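Local structure of penicillin-binding protein 2B (Streptococcus pneumoniae, 2WAD) at residues 63-68 / 311-316; 421-426 / 443-448. The protein probably acts as the peptidoglycan transpeptidase of the elongasome, forming peptide cross-links between adjacent glycan strands, and binds penicillin. All coordinates share one frame; numbering follows the deposited sequence.

Interaction 1 (63-68 / 311-316); sequences IYDASG and TIDLAF
Asp-65 OD1 is gripped by two donors: the backbone N of Leu-314, 2.9 Å from it along a nearly straight bond (N-H...O 164°), and a water 2.8 Å from the same oxygen. The amide reaches OD1 on the anti side, somewhat tilted from the carboxylate plane. The same water also donates to Asp-313 OD1 and accepts from Ser-67 OG, so it sits between two carboxylates whose OD1 atoms, on Asp-65 and Asp-313, are 4.3 Å apart. Bridging water and backbone N-H groups would be expected to ease the repulsion between such like charges. The other oxygen of Asp-65 turns back on its own chain. Its OD2 accepts from Ser-67 N at 2.9 Å, well above the carboxylate plane, which makes an Asx turn; Gly-68 N, closing the type I turn Asp-65 to Gly-68, adds a weak bond, and Lys-69 N a further bond.

The contact illustrates how a polar turn can join two regions of a chain. Strand 63-64 lies parallel to strand 307-310 at the edge of a mixed sheet, and just beyond both strands the turn meets the start of helix 314-334. Asp-313 is the N-cap of that helix: with CG swung opposite its backbone N (chi1 -165°), its OD1 offers the anti lone pair to Ala-315 N at 3.0 Å. Asp-65 serves the amide just before it, that of Leu-314, giving the helix start a second carboxylate from far away in sequence.

Alongside, Ala-66 N donates to Ile-312 O at 3.0 Å. The Leu-314 side chain crosses that of Asp-65 at about a right angle, bringing its CD1 within 3.8 Å of Asp-65 CB, and continues onto Leu-71 and Leu-230. The side chain of Asp-313 lies about 6 Å from a bound zinc ion.

Interaction 2 (421-426 / 443-448); sequences IYSWYK and SSNAYV. Unlike the reference sequence in segment 421-426: Tyr-422 (reference Asn), Lys-426 (reference Thr). Unlike the reference sequence in segment 443-448: Ala-446 (reference Thr), Val-448 (reference Met).
The indole of Trp-424 has Ser-443 O at its edge, near the ring plane, while one of its faces carries Tyr-425 CD1, 3.3 Å above the plane and displaced toward the rim. Tyr-425 in turn has Ser-423 CB over one ring face and Trp-424 CE2 at its edge. Residues 443-445 fit the SxN motif of penicillin-binding transpeptidases: Ser-443 OG is hydrogen-bonded to Ser-386 OG, the inferred acylation site, and to Lys-615 NZ. Through its contacts with 443-445, loop 421-426 packs against this motif beside the inferred active site. Ser-443 is the C-prime residue of a Schellman motif ending helix 436-442, and Ser-444 immediately N-caps the next helix, its OG accepting from Tyr-447 N.

The hydroxyl of Tyr-425 comes to rest 3.4 Å from Ser-444 CB, and Tyr-425 OH and Ser-444 OG share Asp-410 OD2 as a partner. Asn-445 divides its amide between two tasks. While OD1 bonds to Lys-389 NZ, ND2 donates to Tyr-422 O at 3.1 Å, the acceptor lying close to the amide plane; both amide ends are thereby engaged, which should fix its rotation. A water accepts from Trp-424 N and donates to Ser-443 O. Ser-423 OG, beside its own backbone N and opposite the carbonyl carbon (chi1 -69°), accepts a hydrogen bond from Asn-445 N at 2.8 Å.

How the interactions relate
Followed from the N terminus, the chain leaves segment 63-68 and travels through 242 residues, including the bulk of the dimerisation domain, before interaction 1 closes this very long loop at the start of helix 314-334. It thus ties the N-terminal region to the transpeptidase region. Interaction 2 opens only afterwards and is local: 16 residues, carrying strand 432-434 and helix 436-442, separate its segments, and it joins a loop to the head of helix 445-455 beside the active site. The two loops are in series, neither nested nor crossed. The centres of interactions 1 and 2 are about 43 Å apart. The nearest atoms of interactions 1 and 2 are about 25 Å apart, so the two do not touch.

Interaction 1 (63-68 / 311-316)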
ATOM      1  N   ILE A  63      13.120   8.334   1.163  1.00 37.56           N
ATOM      2  CA  ILE A  63      11.789   8.461   1.741  1.00 37.75           C
ATOM      3  C   ILE A  63      11.893   9.042   3.155  1.00 36.70           C
ATOM      4  O   ILE A  63      12.615   8.513   3.993  1.00 33.86           O
ATOM      5  CB  ILE A  63      11.100   7.077   1.881  1.00 37.36           C
ATOM      6  CG1 ILE A  63      11.351   6.184   0.661  1.00 41.96           C
ATOM      7  CG2 ILE A  63       9.642   7.220   2.248  1.00 34.78           C
ATOM      8  CD1 ILE A  63      10.449   6.438  -0.506  1.00 46.87           C
ATOM      9  N   TYR A  64      11.124  10.094   3.415  1.00 35.61           N
ATOM     10  CA  TYR A  64      11.193  10.826   4.662  1.00 35.58           C
ATOM     11  C   TYR A  64       9.830  10.918   5.312  1.00 35.46           C
ATOM     12  O   TYR A  64       8.801  10.959   4.625  1.00 39.89           O
ATOM     13  CB  TYR A  64      11.754  12.226   4.419  1.00 35.64           C
ATOM     14  CG  TYR A  64      13.186  12.217   3.925  1.00 37.09           C
ATOM     15  CD1 TYR A  64      14.249  12.284   4.821  1.00 43.01           C
ATOM     16  CD2 TYR A  64      13.476  12.152   2.559  1.00 34.44           C
ATOM     17  CE1 TYR A  64      15.573  12.283   4.381  1.00 36.18           C
ATOM     18  CE2 TYR A  64      14.782  12.150   2.111  1.00 35.65           C
ATOM     19  CZ  TYR A  64      15.827  12.217   3.027  1.00 41.12           C
ATOM     20  OH  TYR A  64      17.139  12.217   2.601  1.00 39.19           O
ATOM     21  N   ASP A  65       9.814  10.947   6.640  1.00 34.02           N
ATOM     22  CA  ASP A  65       8.554  11.172   7.337  1.00 32.45           C
ATOM     23  C   ASP A  65       8.297  12.672   7.348  1.00 31.46           C
ATOM     24  O   ASP A  65       9.131  13.448   6.869  1.00 27.62           O
ATOM     25  CB  ASP A  65       8.549  10.527   8.732  1.00 33.03           C
ATOM     26  CG  ASP A  65       9.043  11.449   9.841  1.00 36.77           C
ATOM     27  OD1 ASP A  65       8.677  11.213  11.012  1.00 45.27           O
ATOM     28  OD2 ASP A  65       9.797  12.401   9.580  1.00 35.72           O
ATOM     29  N   ALA A  66       7.160  13.065   7.906  1.00 30.04           N
ATOM     30  CA  ALA A  66       6.676  14.440   7.878  1.00 33.92           C
ATOM     31  C   ALA A  66       7.568  15.464   8.597  1.00 38.04           C
ATOM     32  O   ALA A  66       7.454  16.668   8.345  1.00 38.58           O
ATOM     33  CB  ALA A  66       5.253  14.507   8.437  1.00 33.67           C
ATOM     34  N   SER A  67       8.440  15.001   9.487  1.00 38.40           N
ATOM     35  CA  SER A  67       9.383  15.896  10.156  1.00 39.50           C
ATOM     36  C   SER A  67      10.796  15.813   9.568  1.00 41.09           C
ATOM     37  O   SER A  67      11.709  16.537   9.979  1.00 39.31           O
ATOM     38  CB  SER A  67       9.404  15.631  11.667  1.00 41.18           C
ATOM     39  OG  SER A  67      10.159  14.466  11.965  1.00 41.17           O
ATOM     40  N   GLY A  68      10.991  14.933   8.593  1.00 40.81           N
ATOM     41  CA  GLY A  68      12.257  14.948   7.870  1.00 40.71           C
ATOM     42  C   GLY A  68      13.171  13.821   8.286  1.00 40.84           C
ATOM     43  O   GLY A  68      14.299  13.758   7.824  1.00 42.55           O
ATOM     44  N   THR A 311       3.097  12.228   4.723  1.00 37.28           N
ATOM     45  CA  THR A 311       2.176  13.049   5.488  1.00 35.17           C
ATOM     46  C   THR A 311       2.194  12.574   6.930  1.00 37.43           C
ATOM     47  O   THR A 311       1.715  13.285   7.808  1.00 38.03           O
ATOM     48  CB  THR A 311       0.737  12.884   4.961  1.00 35.88           C
ATOM     49  OG1 THR A 311       0.410  11.488   4.924  1.00 30.03           O
ATOM     50  CG2 THR A 311       0.593  13.440   3.548  1.00 35.88           C
ATOM     51  N   ILE A 312       2.709  11.368   7.167  1.00 38.07           N
ATOM     52  CA  ILE A 312       2.720  10.781   8.507  1.00 37.89           C
ATOM     53  C   ILE A 312       3.960  11.167   9.287  1.00 42.18           C
ATOM     54  O   ILE A 312       5.080  11.091   8.774  1.00 41.15           O
ATOM     55  CB  ILE A 312       2.691   9.234   8.491  1.00 39.06           C
ATOM     56  CG1 ILE A 312       1.467   8.710   7.719  1.00 39.62           C
ATOM     57  CG2 ILE A 312       2.710   8.703   9.932  1.00 32.12           C
ATOM     58  CD1 ILE A 312       1.570   7.252   7.349  1.00 40.24           C
ATOM     59  N   ASP A 313       3.746  11.576  10.532  1.00 41.76           N
ATOM     60  CA  ASP A 313       4.841  11.831  11.440  1.00 44.07           C
ATOM     61  C   ASP A 313       5.128  10.587  12.285  1.00 42.83           C
ATOM     62  O   ASP A 313       4.243  10.060  12.938  1.00 44.21           O
ATOM     63  CB  ASP A 313       4.464  13.022  12.320  1.00 47.56           C
ATOM     64  CG  ASP A 313       5.646  13.588  13.039  1.00 52.02           C
ATOM     65  OD1 ASP A 313       6.125  12.917  13.977  1.00 50.39           O
ATOM     66  OD2 ASP A 313       6.115  14.670  12.624  1.00 60.28           O
ATOM     67  N   LEU A 314       6.356  10.093  12.264  1.00 42.23           N
ATOM     68  CA  LEU A 314       6.708   8.934  13.077  1.00 43.27           C
ATOM     69  C   LEU A 314       6.233   8.990  14.535  1.00 44.47           C
ATOM     70  O   LEU A 314       5.766   7.977  15.054  1.00 43.66           O
ATOM     71  CB  LEU A 314       8.225   8.735  13.070  1.00 45.76           C
ATOM     72  CG  LEU A 314       8.882   7.590  12.295  1.00 49.81           C
ATOM     73  CD1 LEU A 314       8.271   7.489  10.923  1.00 54.13           C
ATOM     74  CD2 LEU A 314      10.385   7.809  12.208  1.00 48.86           C
ATOM     75  N   ALA A 315       6.390  10.142  15.191  1.00 41.45           N
ATOM     76  CA  ALA A 315       6.063  10.295  16.601  1.00 43.80           C
ATOM     77  C   ALA A 315       4.563  10.091  16.795  1.00 44.33           C
ATOM     78  O   ALA A 315       4.145   9.342  17.683  1.00 42.96           O
ATOM     79  CB  ALA A 315       6.518  11.674  17.143  1.00 42.32           C
ATOM     80  N   PHE A 316       3.758  10.746  15.958  1.00 43.21           N
ATOM     81  CA  PHE A 316       2.315  10.507  15.977  1.00 42.13           C
ATOM     82  C   PHE A 316       1.984   9.026  15.748  1.00 40.34           C
ATOM     83  O   PHE A 316       1.262   8.388  16.525  1.00 39.43           O
ATOM     84  CB  PHE A 316       1.538  11.432  15.025  1.00 37.88           C
ATOM     85  CG  PHE A 316       0.060  11.325  15.192  1.00 37.75           C
ATOM     86  CD1 PHE A 316      -0.536  11.655  16.400  1.00 42.87           C
ATOM     87  CD2 PHE A 316      -0.734  10.833  14.172  1.00 34.48           C
ATOM     88  CE1 PHE A 316      -1.907  11.511  16.582  1.00 38.49           C
ATOM     89  CE2 PHE A 316      -2.103  10.691  14.334  1.00 37.30           C
ATOM     90  CZ  PHE A 316      -2.691  11.026  15.535  1.00 42.10           C
TER
HETATM   91  O   HOH W   1       8.613  12.619  13.430  1.00 50.82           O

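Interaction 2 (421-426 / 443-448)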
ATOM      1  N   ILE A 421     -36.802  -7.676  14.000  1.00 47.21           N
ATOM      2  CA  ILE A 421     -35.584  -6.877  14.137  1.00 45.95           C
ATOM      3  C   ILE A 421     -35.759  -5.810  15.214  1.00 44.13           C
ATOM      4  O   ILE A 421     -36.728  -5.032  15.164  1.00 41.09           O
ATOM      5  CB  ILE A 421     -35.208  -6.176  12.795  1.00 46.44           C
ATOM      6  CG1 ILE A 421     -34.792  -7.199  11.732  1.00 46.30           C
ATOM      7  CG2 ILE A 421     -34.102  -5.177  13.001  1.00 41.30           C
ATOM      8  CD1 ILE A 421     -35.203  -6.757  10.322  1.00 43.93           C
ATOM      9  N   TYR A 422     -34.800  -5.758  16.142  1.00 43.52           N
ATOM     10  CA  TYR A 422     -34.789  -4.788  17.252  1.00 42.23           C
ATOM     11  C   TYR A 422     -33.503  -3.971  17.240  1.00 42.37           C
ATOM     12  O   TYR A 422     -32.547  -4.309  16.530  1.00 39.59           O
ATOM     13  CB  TYR A 422     -34.857  -5.504  18.611  1.00 45.16           C
ATOM     14  CG  TYR A 422     -36.112  -6.310  18.836  1.00 46.37           C
ATOM     15  CD1 TYR A 422     -37.252  -5.722  19.351  1.00 48.23           C
ATOM     16  CD2 TYR A 422     -36.159  -7.657  18.508  1.00 54.26           C
ATOM     17  CE1 TYR A 422     -38.408  -6.449  19.543  1.00 54.01           C
ATOM     18  CE2 TYR A 422     -37.315  -8.393  18.694  1.00 53.23           C
ATOM     19  CZ  TYR A 422     -38.437  -7.788  19.219  1.00 57.40           C
ATOM     20  OH  TYR A 422     -39.600  -8.521  19.416  1.00 60.68           O
ATOM     21  N   SER A 423     -33.477  -2.919  18.056  1.00 42.24           N
ATOM     22  CA  SER A 423     -32.263  -2.140  18.267  1.00 42.21           C
ATOM     23  C   SER A 423     -31.633  -2.617  19.575  1.00 41.45           C
ATOM     24  O   SER A 423     -32.166  -3.520  20.213  1.00 42.54           O
ATOM     25  CB  SER A 423     -32.601  -0.649  18.338  1.00 41.92           C
ATOM     26  OG  SER A 423     -33.007  -0.178  17.061  1.00 41.88           O
ATOM     27  N   TRP A 424     -30.517  -2.022  19.975  1.00 38.13           N
ATOM     28  CA  TRP A 424     -29.826  -2.434  21.198  1.00 40.23           C
ATOM     29  C   TRP A 424     -30.719  -2.297  22.437  1.00 39.88           C
ATOM     30  O   TRP A 424     -30.572  -3.045  23.389  1.00 42.26           O
ATOM     31  CB  TRP A 424     -28.522  -1.646  21.374  1.00 38.97           C
ATOM     32  CG  TRP A 424     -28.679  -0.165  21.623  1.00 40.01           C
ATOM     33  CD1 TRP A 424     -28.683   0.839  20.682  1.00 37.66           C
ATOM     34  CD2 TRP A 424     -28.793   0.485  22.897  1.00 41.59           C
ATOM     35  NE1 TRP A 424     -28.780   2.068  21.297  1.00 38.48           N
ATOM     36  CE2 TRP A 424     -28.867   1.876  22.655  1.00 39.62           C
ATOM     37  CE3 TRP A 424     -28.846   0.028  24.219  1.00 47.91           C
ATOM     38  CZ2 TRP A 424     -28.985   2.806  23.688  1.00 43.52           C
ATOM     39  CZ3 TRP A 424     -28.963   0.970  25.248  1.00 43.74           C
ATOM     40  CH2 TRP A 424     -29.028   2.338  24.971  1.00 41.56           C
ATOM     41  N   TYR A 425     -31.670  -1.371  22.398  1.00 41.54           N
ATOM     42  CA  TYR A 425     -32.575  -1.127  23.520  1.00 44.47           C
ATOM     43  C   TYR A 425     -33.886  -1.938  23.536  1.00 45.33           C
ATOM     44  O   TYR A 425     -34.706  -1.764  24.430  1.00 42.14           O
ATOM     45  CB  TYR A 425     -32.885   0.372  23.584  1.00 45.69           C
ATOM     46  CG  TYR A 425     -33.125   1.070  22.255  1.00 45.51           C
ATOM     47  CD1 TYR A 425     -32.114   1.818  21.650  1.00 46.43           C
ATOM     48  CD2 TYR A 425     -34.365   1.018  21.627  1.00 46.32           C
ATOM     49  CE1 TYR A 425     -32.316   2.482  20.451  1.00 40.32           C
ATOM     50  CE2 TYR A 425     -34.590   1.680  20.423  1.00 43.69           C
ATOM     51  CZ  TYR A 425     -33.568   2.421  19.845  1.00 53.24           C
ATOM     52  OH  TYR A 425     -33.793   3.095  18.657  1.00 43.63           O
ATOM     53  N   LYS A 426     -34.080  -2.804  22.541  1.00 45.67           N
ATOM     54  CA  LYS A 426     -35.214  -3.739  22.484  1.00 47.42           C
ATOM     55  C   LYS A 426     -36.567  -3.086  22.758  1.00 45.84           C
ATOM     56  O   LYS A 426     -36.986  -2.171  22.054  1.00 41.89           O
ATOM     57  CB  LYS A 426     -35.020  -4.930  23.444  1.00 49.00           C
ATOM     58  CG  LYS A 426     -33.635  -5.554  23.448  1.00 50.91           C
ATOM     59  CD  LYS A 426     -33.390  -6.214  22.105  1.00 64.23           C
ATOM     60  CE  LYS A 426     -32.053  -6.934  22.030  1.00 71.23           C
ATOM     61  NZ  LYS A 426     -31.816  -7.395  20.631  1.00 68.46           N
ATOM     62  N   SER A 443     -28.813   5.163  17.460  1.00 35.64           N
ATOM     63  CA  SER A 443     -28.441   4.013  16.644  1.00 36.96           C
ATOM     64  C   SER A 443     -29.642   3.116  16.382  1.00 36.43           C
ATOM     65  O   SER A 443     -29.579   1.907  16.573  1.00 36.90           O
ATOM     66  CB  SER A 443     -27.270   3.224  17.248  1.00 37.32           C
ATOM     67  OG  SER A 443     -26.559   2.491  16.244  1.00 35.50           O
ATOM     68  N   SER A 444     -30.735   3.729  15.951  1.00 35.74           N
ATOM     69  CA  SER A 444     -31.963   2.992  15.689  1.00 37.46           C
ATOM     70  C   SER A 444     -31.836   2.103  14.459  1.00 37.20           C
ATOM     71  O   SER A 444     -31.574   2.596  13.353  1.00 37.51           O
ATOM     72  CB  SER A 444     -33.105   3.988  15.459  1.00 35.06           C
ATOM     73  OG  SER A 444     -34.206   3.328  14.871  1.00 37.13           O
ATOM     74  N   ASN A 445     -32.038   0.801  14.633  1.00 35.65           N
ATOM     75  CA  ASN A 445     -32.212  -0.066  13.466  1.00 36.69           C
ATOM     76  C   ASN A 445     -33.565   0.129  12.761  1.00 36.51           C
ATOM     77  O   ASN A 445     -33.649  -0.058  11.549  1.00 37.42           O
ATOM     78  CB  ASN A 445     -32.039  -1.546  13.823  1.00 36.02           C
ATOM     79  CG  ASN A 445     -30.585  -1.961  14.022  1.00 40.85           C
ATOM     80  OD1 ASN A 445     -29.638  -1.322  13.543  1.00 35.00           O
ATOM     81  ND2 ASN A 445     -30.405  -3.082  14.709  1.00 37.77           N
ATOM     82  N   ALA A 446     -34.618   0.490  13.495  1.00 34.29           N
ATOM     83  CA  ALA A 446     -35.950   0.643  12.893  1.00 37.66           C
ATOM     84  C   ALA A 446     -35.939   1.697  11.795  1.00 35.69           C
ATOM     85  O   ALA A 446     -36.618   1.545  10.770  1.00 32.84           O
ATOM     86  CB  ALA A 446     -37.009   1.009  13.925  1.00 32.94           C
ATOM     87  N   TYR A 447     -35.197   2.774  12.030  1.00 34.70           N
ATOM     88  CA  TYR A 447     -35.203   3.893  11.072  1.00 36.27           C
ATOM     89  C   TYR A 447     -34.575   3.485   9.722  1.00 40.42           C
ATOM     90  O   TYR A 447     -35.111   3.835   8.651  1.00 40.02           O
ATOM     91  CB  TYR A 447     -34.475   5.109  11.658  1.00 37.35           C
ATOM     92  CG  TYR A 447     -34.751   6.418  10.934  1.00 37.82           C
ATOM     93  CD1 TYR A 447     -35.808   7.225  11.318  1.00 40.15           C
ATOM     94  CD2 TYR A 447     -33.974   6.830   9.852  1.00 37.27           C
ATOM     95  CE1 TYR A 447     -36.087   8.413  10.660  1.00 36.31           C
ATOM     96  CE2 TYR A 447     -34.253   8.014   9.172  1.00 32.89           C
ATOM     97  CZ  TYR A 447     -35.309   8.793   9.591  1.00 34.22           C
ATOM     98  OH  TYR A 447     -35.617   9.967   8.950  1.00 33.70           O
ATOM     99  N   VAL A 448     -33.461   2.740   9.772  1.00 36.24           N
ATOM    100  CA  VAL A 448     -32.702   2.412   8.579  1.00 35.82           C
ATOM    101  C   VAL A 448     -33.273   1.208   7.835  1.00 35.08           C
ATOM    102  O   VAL A 448     -33.095   1.095   6.632  1.00 33.84           O
ATOM    103  CB  VAL A 448     -31.190   2.173   8.837  1.00 35.66           C
ATOM    104  CG1 VAL A 448     -30.464   3.493   9.135  1.00 35.46           C
ATOM    105  CG2 VAL A 448     -30.955   1.127   9.919  1.00 28.69           C
TER
HETATM  106  O   HOH W   2     -29.103  -1.102  17.406  1.00 48.96           O